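Long-range contacts in lectin 2 (Agrocybe aegerita, PDB 4TQJ), which recognises glycans that end in a non-reducing terminal N-acetylglucosamine, as a mushroom lectin built as a seven-bladed beta-propeller: residues D27-G32 with K45-N50; F134-V139 with G161-G166; G247-W252 with V265-N270. The protein carries 1 engineered substitution. One frame throughout, in Å; residues are numbered along the deposited sequence.

Contact 1 of 3, residues D27-G32 with K45-N50; sequences DGVVIG and KNFAQN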
loop_
_atom_site.group_PDB
_atom_site.type_symbol
_atom_site.label_atom_id
_atom_site.label_comp_id
_atom_site.label_asym_id
_atom_site.label_seq_id
_atom_site.Cartn_x
_atom_site.Cartn_y
_atom_site.Cartn_z
ATOM N N ASP A 27 9.330 22.725 7.693
ATOM C CA ASP A 27 9.550 23.185 6.324
ATOM C C ASP A 27 8.595 22.540 5.326
ATOM O O ASP A 27 8.728 22.721 4.109
ATOM C CB ASP A 27 11.001 22.941 5.894
ATOM C CG ASP A 27 12.022 23.584 6.839
ATOM O OD1 ASP A 27 11.764 24.670 7.398
ATOM O OD2 ASP A 27 13.104 22.996 7.005
ATOM N N GLY A 28 7.630 21.786 5.835
ATOM C CA GLY A 28 6.643 21.170 4.972
ATOM C C GLY A 28 6.299 19.767 5.413
ATOM O O GLY A 28 6.783 19.291 6.436
ATOM N N VAL A 29 5.472 19.109 4.619
ATOM C CA VAL A 29 4.984 17.773 4.921
ATOM C C VAL A 29 6.049 16.722 4.615
ATOM O O VAL A 29 6.507 16.591 3.479
ATOM C CB VAL A 29 3.724 17.478 4.096
ATOM C CG1 VAL A 29 3.105 16.137 4.495
ATOM C CG2 VAL A 29 2.722 18.614 4.254
ATOM N N VAL A 30 6.452 15.983 5.642
ATOM C CA VAL A 30 7.441 14.930 5.488
ATOM C C VAL A 30 6.760 13.572 5.581
ATOM O O VAL A 30 6.080 13.291 6.561
ATOM C CB VAL A 30 8.518 15.025 6.573
ATOM C CG1 VAL A 30 9.628 14.047 6.284
ATOM C CG2 VAL A 30 9.053 16.453 6.644
ATOM N N ILE A 31 6.903 12.752 4.543
ATOM C CA ILE A 31 6.309 11.427 4.545
ATOM C C ILE A 31 7.352 10.383 4.884
ATOM O O ILE A 31 8.420 10.341 4.270
ATOM C CB ILE A 31 5.689 11.063 3.174
ATOM C CG1 ILE A 31 4.666 12.109 2.748
ATOM C CG2 ILE A 31 5.034 9.688 3.233
ATOM C CD1 ILE A 31 3.455 12.229 3.684
ATOM N N GLY A 32 7.040 9.551 5.870
ATOM C CA GLY A 32 7.852 8.394 6.193
ATOM C C GLY A 32 7.106 7.123 5.821
ATOM O O GLY A 32 6.520 6.457 6.682
ATOM N N LYS A 45 5.923 21.464 0.064
ATOM C CA LYS A 45 6.470 22.642 0.730
ATOM C C LYS A 45 5.353 23.595 1.118
ATOM O O LYS A 45 5.200 24.675 0.540
ATOM C CB LYS A 45 7.493 23.351 -0.163
ATOM C CG LYS A 45 8.810 22.592 -0.297
ATOM C CD LYS A 45 9.737 23.229 -1.327
ATOM C CE LYS A 45 11.138 22.623 -1.264
ATOM N NZ LYS A 45 11.131 21.139 -1.391
ATOM N N ASN A 46 4.566 23.177 2.097
ATOM C CA ASN A 46 3.434 23.948 2.558
ATOM C C ASN A 46 2.877 23.259 3.811
ATOM O O ASN A 46 3.458 22.288 4.277
ATOM C CB ASN A 46 2.385 24.044 1.447
ATOM C CG ASN A 46 1.571 25.329 1.520
ATOM O OD1 ASN A 46 1.147 25.748 2.595
ATOM N ND2 ASN A 46 1.355 25.965 0.368
ATOM N N PHE A 47 1.780 23.765 4.362
ATOM C CA PHE A 47 1.194 23.170 5.562
ATOM C C PHE A 47 2.167 23.151 6.740
ATOM O O PHE A 47 2.106 22.261 7.579
ATOM C CB PHE A 47 0.756 21.736 5.278
ATOM C CG PHE A 47 -0.285 21.622 4.213
ATOM C CD1 PHE A 47 -1.598 21.983 4.473
ATOM C CD2 PHE A 47 0.040 21.138 2.953
ATOM C CE1 PHE A 47 -2.575 21.867 3.489
ATOM C CE2 PHE A 47 -0.926 21.026 1.969
ATOM C CZ PHE A 47 -2.235 21.388 2.239
ATOM N N ALA A 48 3.048 24.139 6.815
ATOM C CA ALA A 48 4.146 24.090 7.772
ATOM C C ALA A 48 4.395 25.415 8.499
ATOM O O ALA A 48 4.007 26.486 8.019
ATOM C CB ALA A 48 5.417 23.622 7.070
ATOM N N GLN A 49 5.050 25.324 9.655
ATOM C CA GLN A 49 5.421 26.485 10.456
ATOM C C GLN A 49 6.175 27.504 9.605
ATOM O O GLN A 49 5.926 28.707 9.681
ATOM C CB GLN A 49 6.328 26.047 11.616
ATOM C CG GLN A 49 6.730 27.171 12.562
ATOM C CD GLN A 49 5.605 27.572 13.498
ATOM O OE1 GLN A 49 4.600 26.874 13.614
ATOM N NE2 GLN A 49 5.776 28.697 14.178
ATOM N N ASN A 50 7.101 27.009 8.792
ATOM C CA ASN A 50 7.935 27.880 7.970
ATOM C C ASN A 50 7.683 27.737 6.476
ATOM O O ASN A 50 8.535 28.087 5.665
ATOM C CB ASN A 50 9.412 27.664 8.296
ATOM C CG ASN A 50 9.710 27.889 9.758
ATOM O OD1 ASN A 50 9.163 28.805 10.373
ATOM N ND2 ASN A 50 10.568 27.046 10.335
HETATM O O HOH W 1 11.047 26.532 4.701
#
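D27 and N50 face each other at the solvent-exposed end of the contact. The D27 side chain leaves the backbone heading away from 45-50, but with CG beside its backbone N (chi1 -56°) the carboxylate swings back, and OD1 comes 3.9 Å from N50 CB. A water bridges the gap: it donates to N50 O at 3.1 Å and, weakly, to D27 OD1. The backbone of D27 and G28 then passes over the A48 methyl, whose CB lies 3.1 Å from G28 N, a tight approach. G28 takes backbone angles suited to glycine, phi 140°, and lies against the loop of the other segment; its CA makes a CH...O contact with N46 O at 3.4 Å. V29 contributes one branch: CG2, anti to the carbonyl carbon, meets F47 CB at 3.8 Å and reaches the F47 ring obliquely at CD2. N46 OD1 braces the loop from within, accepting F47 N at 2.7 Å on an in-plane lone pair, and it also takes W54 NE1. F47, with its left-handed backbone, and A48 form a G1 beta bulge. Strand 28-32 pairs with 41-44 from V29 and with 20-25 from V30, where it is clear of the loop. A four-stranded antiparallel blade whose third strand enters by a turn packed on the connection to the next sheet is characteristic of a beta-propeller.

Contact 2 of 3, residues F134-V139 with G161-G166; sequences FGEKGV and GYDAGG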
loop_
_atom_site.group_PDB
_atom_site.type_symbol
_atom_site.label_atom_id
_atom_site.label_comp_id
_atom_site.label_asym_id
_atom_site.label_seq_id
_atom_site.Cartn_x
_atom_site.Cartn_y
_atom_site.Cartn_z
ATOM N N PHE A 134 -17.599 20.418 14.406
ATOM C CA PHE A 134 -18.414 20.706 15.579
ATOM C C PHE A 134 -18.216 22.176 15.903
ATOM O O PHE A 134 -17.270 22.546 16.592
ATOM C CB PHE A 134 -18.006 19.812 16.752
ATOM C CG PHE A 134 -18.418 18.360 16.582
ATOM C CD1 PHE A 134 -19.634 17.907 17.081
ATOM C CD2 PHE A 134 -17.600 17.458 15.911
ATOM C CE1 PHE A 134 -20.029 16.571 16.918
ATOM C CE2 PHE A 134 -17.990 16.117 15.747
ATOM C CZ PHE A 134 -19.194 15.678 16.250
ATOM N N GLY A 135 -19.111 23.008 15.376
ATOM C CA GLY A 135 -18.942 24.448 15.443
ATOM C C GLY A 135 -19.768 25.145 16.510
ATOM O O GLY A 135 -20.029 24.587 17.578
ATOM N N GLU A 136 -20.180 26.374 16.213
ATOM C CA GLU A 136 -20.875 27.192 17.192
ATOM C C GLU A 136 -22.314 26.730 17.358
ATOM O O GLU A 136 -22.725 26.329 18.454
ATOM C CB GLU A 136 -20.790 28.675 16.797
ATOM C CG GLU A 136 -21.055 29.646 17.930
ATOM C CD GLU A 136 -19.886 29.812 18.894
ATOM O OE1 GLU A 136 -18.775 29.285 18.636
ATOM O OE2 GLU A 136 -20.086 30.484 19.932
ATOM N N LYS A 137 -23.074 26.745 16.269
ATOM C CA LYS A 137 -24.496 26.429 16.327
ATOM C C LYS A 137 -24.786 24.932 16.228
ATOM O O LYS A 137 -25.935 24.503 16.269
ATOM C CB LYS A 137 -25.256 27.177 15.224
ATOM C CG LYS A 137 -25.148 28.691 15.271
ATOM C CD LYS A 137 -26.045 29.297 14.184
ATOM C CE LYS A 137 -25.624 30.714 13.792
ATOM N NZ LYS A 137 -25.763 31.693 14.905
ATOM N N GLY A 138 -23.746 24.127 16.079
ATOM C CA GLY A 138 -23.941 22.698 16.016
ATOM C C GLY A 138 -22.970 22.019 15.088
ATOM O O GLY A 138 -21.848 22.478 14.916
ATOM N N VAL A 139 -23.402 20.905 14.509
ATOM C CA VAL A 139 -22.558 20.114 13.624
ATOM C C VAL A 139 -22.753 20.588 12.199
ATOM O O VAL A 139 -23.845 20.473 11.652
ATOM C CB VAL A 139 -22.945 18.635 13.665
ATOM C CG1 VAL A 139 -22.031 17.807 12.754
ATOM C CG2 VAL A 139 -22.913 18.128 15.089
ATOM N N GLY A 161 -22.530 21.667 19.930
ATOM C CA GLY A 161 -21.778 22.848 19.544
ATOM C C GLY A 161 -21.403 23.709 20.737
ATOM O O GLY A 161 -22.024 23.624 21.794
ATOM N N TYR A 162 -20.379 24.538 20.565
ATOM C CA TYR A 162 -19.974 25.461 21.599
ATOM C C TYR A 162 -21.200 26.258 22.073
ATOM O O TYR A 162 -21.384 26.495 23.275
ATOM C CB TYR A 162 -18.885 26.398 21.068
ATOM C CG TYR A 162 -18.255 27.214 22.145
ATOM C CD1 TYR A 162 -17.092 26.793 22.766
ATOM C CD2 TYR A 162 -18.842 28.399 22.576
ATOM C CE1 TYR A 162 -16.512 27.534 23.770
ATOM C CE2 TYR A 162 -18.273 29.151 23.588
ATOM C CZ TYR A 162 -17.105 28.714 24.181
ATOM O OH TYR A 162 -16.530 29.451 25.194
ATOM N N ASP A 163 -22.045 26.651 21.121
ATOM C CA ASP A 163 -23.264 27.387 21.434
ATOM C C ASP A 163 -24.506 26.549 21.086
ATOM O O ASP A 163 -25.502 27.077 20.576
ATOM C CB ASP A 163 -23.279 28.714 20.663
ATOM C CG ASP A 163 -24.210 29.745 21.280
ATOM O OD1 ASP A 163 -24.341 29.763 22.522
ATOM O OD2 ASP A 163 -24.803 30.544 20.523
ATOM N N ALA A 164 -24.428 25.243 21.336
ATOM C CA ALA A 164 -25.559 24.338 21.149
ATOM C C ALA A 164 -25.363 22.924 21.734
ATOM O O ALA A 164 -24.983 22.020 21.018
ATOM C CB ALA A 164 -25.879 24.227 19.668
ATOM N N GLY A 165 -25.593 22.701 23.020
ATOM C CA GLY A 165 -25.665 23.720 24.021
ATOM C C GLY A 165 -24.486 23.506 24.964
ATOM O O GLY A 165 -24.398 22.521 25.703
ATOM N N GLY A 166 -23.552 24.435 24.902
ATOM C CA GLY A 166 -22.530 24.560 25.921
ATOM C C GLY A 166 -21.458 23.496 25.910
ATOM O O GLY A 166 -20.896 23.188 26.955
HETATM O O HOH W 2 -17.788 23.294 19.465
#
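E136 lays its side chain along Y162 and across D163, while the backbones beneath are tied by two hydrogen bonds. Its CG stands anti to the backbone N (chi1 -161°) and the chain then bends at chi2 (77°), which turns a side chain that starts away from 161-166 back onto it. The carboxylate runs beside the tyrosine, its plane 26° from the ring: OE2 lies 3.6 Å from Y162 CD2 and OE1 3.8 Å from Y162 CB. Lower down, E136 CG packs on D163 CB at 3.6 Å. The two carboxylates stay apart, E136 OE2 to D163 OD2 being 4.8 Å, and H116 NE2 holds E136 OE1 by a hydrogen bond, which may offset the nearness of D163. Y162 N bonds to G135 O at 3.0 Å and D163 N to E136 O at 2.8 Å, so successive carbonyls of one loop grip successive amides of the other. A type I turn from G161 to A164 presents those amides and sets the A164 methyl, CB, 3.4 Å from K137 O. A water lies between F134 O, at 3.0 Å, and Y162 N, from which it accepts only weakly. The Y162 ring also has cation-pi partners in R168 and K115. The segment 134-139 is the turn between strands 130-134 and 139-142; 161-166 belongs to the connection from strand 154-157 to strand 173-177 of the next sheet, whose I187 and L176 receive the F134 side chain.

Contact 3 of 3, residues G247-W252 with V265-N270; sequences GKAGCW and VKLVIN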
loop_
_atom_site.group_PDB
_atom_site.type_symbol
_atom_site.label_atom_id
_atom_site.label_comp_id
_atom_site.label_asym_id
_atom_site.label_seq_id
_atom_site.Cartn_x
_atom_site.Cartn_y
_atom_site.Cartn_z
ATOM N N GLY A 247 -10.447 5.566 34.930
ATOM C CA GLY A 247 -10.939 6.423 35.986
ATOM C C GLY A 247 -10.059 6.437 37.219
ATOM O O GLY A 247 -8.843 6.520 37.110
ATOM N N LYS A 248 -10.683 6.382 38.392
ATOM C CA LYS A 248 -9.943 6.418 39.651
ATOM C C LYS A 248 -9.504 5.017 40.017
ATOM O O LYS A 248 -8.301 4.738 40.139
ATOM C CB LYS A 248 -10.839 6.984 40.767
ATOM C CG LYS A 248 -10.168 7.154 42.130
ATOM C CD LYS A 248 -11.198 7.554 43.193
ATOM C CE LYS A 248 -10.548 8.140 44.442
ATOM N NZ LYS A 248 -9.632 7.197 45.129
ATOM N N ALA A 249 -10.486 4.131 40.185
ATOM C CA ALA A 249 -10.228 2.771 40.663
ATOM C C ALA A 249 -9.630 1.880 39.578
ATOM O O ALA A 249 -9.080 0.827 39.884
ATOM C CB ALA A 249 -11.500 2.133 41.245
ATOM N N GLY A 250 -9.703 2.315 38.320
ATOM C CA GLY A 250 -9.233 1.495 37.203
ATOM C C GLY A 250 -9.997 1.775 35.915
ATOM O O GLY A 250 -10.459 2.889 35.725
ATOM N N CYS A 251 -10.132 0.773 35.043
ATOM C CA CYS A 251 -10.881 0.925 33.792
ATOM C C CYS A 251 -12.315 0.430 33.905
ATOM O O CYS A 251 -12.568 -0.717 34.302
ATOM C CB CYS A 251 -10.200 0.180 32.640
ATOM S SG CYS A 251 -8.505 0.657 32.352
ATOM N N TRP A 252 -13.236 1.311 33.539
ATOM C CA TRP A 252 -14.664 1.044 33.551
ATOM C C TRP A 252 -15.166 0.906 32.116
ATOM O O TRP A 252 -14.808 1.721 31.265
ATOM C CB TRP A 252 -15.373 2.235 34.182
ATOM C CG TRP A 252 -15.121 2.349 35.648
ATOM C CD1 TRP A 252 -14.111 3.037 36.267
ATOM C CD2 TRP A 252 -15.908 1.761 36.688
ATOM N NE1 TRP A 252 -14.219 2.899 37.636
ATOM C CE2 TRP A 252 -15.318 2.126 37.918
ATOM C CE3 TRP A 252 -17.059 0.965 36.697
ATOM C CZ2 TRP A 252 -15.838 1.715 39.151
ATOM C CZ3 TRP A 252 -17.571 0.544 37.926
ATOM C CH2 TRP A 252 -16.965 0.931 39.134
ATOM N N VAL A 265 -22.247 -0.062 33.776
ATOM C CA VAL A 265 -20.850 0.343 33.761
ATOM C C VAL A 265 -20.063 -0.419 34.814
ATOM O O VAL A 265 -20.293 -0.249 36.016
ATOM C CB VAL A 265 -20.738 1.843 34.019
ATOM C CG1 VAL A 265 -19.282 2.274 34.100
ATOM C CG2 VAL A 265 -21.494 2.606 32.932
ATOM N N LYS A 266 -19.134 -1.258 34.363
ATOM C CA LYS A 266 -18.420 -2.175 35.251
ATOM C C LYS A 266 -16.912 -1.947 35.252
ATOM O O LYS A 266 -16.339 -1.558 34.243
ATOM C CB LYS A 266 -18.705 -3.627 34.853
ATOM C CG LYS A 266 -20.182 -3.990 34.791
ATOM C CD LYS A 266 -20.374 -5.481 34.483
ATOM C CE LYS A 266 -21.738 -5.748 33.871
ATOM N NZ LYS A 266 -22.396 -6.971 34.428
ATOM N N LEU A 267 -16.277 -2.200 36.392
ATOM C CA LEU A 267 -14.826 -2.114 36.511
ATOM C C LEU A 267 -14.208 -3.412 36.003
ATOM O O LEU A 267 -14.388 -4.462 36.620
ATOM C CB LEU A 267 -14.405 -1.908 37.969
ATOM C CG LEU A 267 -12.883 -1.749 38.125
ATOM C CD1 LEU A 267 -12.509 -0.324 37.810
ATOM C CD2 LEU A 267 -12.363 -2.128 39.516
ATOM N N VAL A 268 -13.482 -3.344 34.889
ATOM C CA VAL A 268 -12.941 -4.549 34.264
ATOM C C VAL A 268 -11.458 -4.769 34.531
ATOM O O VAL A 268 -10.958 -5.876 34.357
ATOM C CB VAL A 268 -13.128 -4.514 32.741
ATOM C CG1 VAL A 268 -14.626 -4.465 32.374
ATOM C CG2 VAL A 268 -12.380 -3.335 32.158
ATOM N N ILE A 269 -10.747 -3.702 34.894
ATOM C CA ILE A 269 -9.316 -3.772 35.157
ATOM C C ILE A 269 -9.034 -2.838 36.333
ATOM O O ILE A 269 -9.418 -1.659 36.300
ATOM C CB ILE A 269 -8.484 -3.261 33.970
ATOM C CG1 ILE A 269 -8.771 -4.046 32.692
ATOM C CG2 ILE A 269 -6.985 -3.308 34.291
ATOM C CD1 ILE A 269 -8.265 -3.321 31.464
ATOM N N ASN A 270 -8.361 -3.345 37.362
ATOM C CA ASN A 270 -8.018 -2.497 38.503
ATOM C C ASN A 270 -6.655 -1.812 38.350
ATOM O O ASN A 270 -5.817 -1.828 39.258
ATOM C CB ASN A 270 -8.150 -3.250 39.835
ATOM C CG ASN A 270 -7.022 -4.237 40.075
ATOM O OD1 ASN A 270 -6.280 -4.600 39.157
ATOM N ND2 ASN A 270 -6.884 -4.683 41.327
#
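C251 pairs with I269 and W252 with L267 in an antiparallel beta hairpin formed by the outer two strands of a propeller blade, with a classic beta bulge where V268 and I269 both face C251. The backbones are held closely: C251 N donates to I269 O, and V268 N to C251 O, both at 2.8 Å. G250 fits beside them, its CA making a CH...O contact with I269 O. On the buried face, C251 CB meets I269 CB at 4.1 Å, and C251 SG, turned beside its own backbone N, reaches I269 CD1 at a like distance; F272 and F317 pack on this side. The face of W252 and L267 is just as closely packed but nearer solvent. There the indole lies flat across the neighbouring strand, W252 CE3 being 3.3 Å from L267 N. V265 comes to the opposite end of the ring from NE1, its CG1 touching W252 CE3 at 3.7 Å and its carbonyl O meeting the ring edge. The loose part is the margin, where K266 and N270 are exposed and A249 CB stands 4.3 Å from L267 CD1. That same leucine methyl lies over the indole in a CH-pi contact, L267 CD1 sitting 3.8 Å from the centroid of the W252 five-membered ring, 18° off its normal.

Overall arrangement
The three contacts belong to three different blades and follow one another along the chain without touching. Centres of contacts 1 and 2 are 32 Å apart, those of contacts 2 and 3 31 Å, and contacts 1 and 3, on opposite sides of the chain's centre, 41 Å. Each sits 20 to 22 Å from that centre, toward the rim of the ring. A glycine with similar backbone angles recurs just at or before the third strand in each: G28, G138 and G250. Contacts 1 and 2 join this turn to the connection toward the next blade, whereas contact 3 pairs outer strands. The blade of contact 1 also closes the ring, combining strand 395-399 with N-terminal strands.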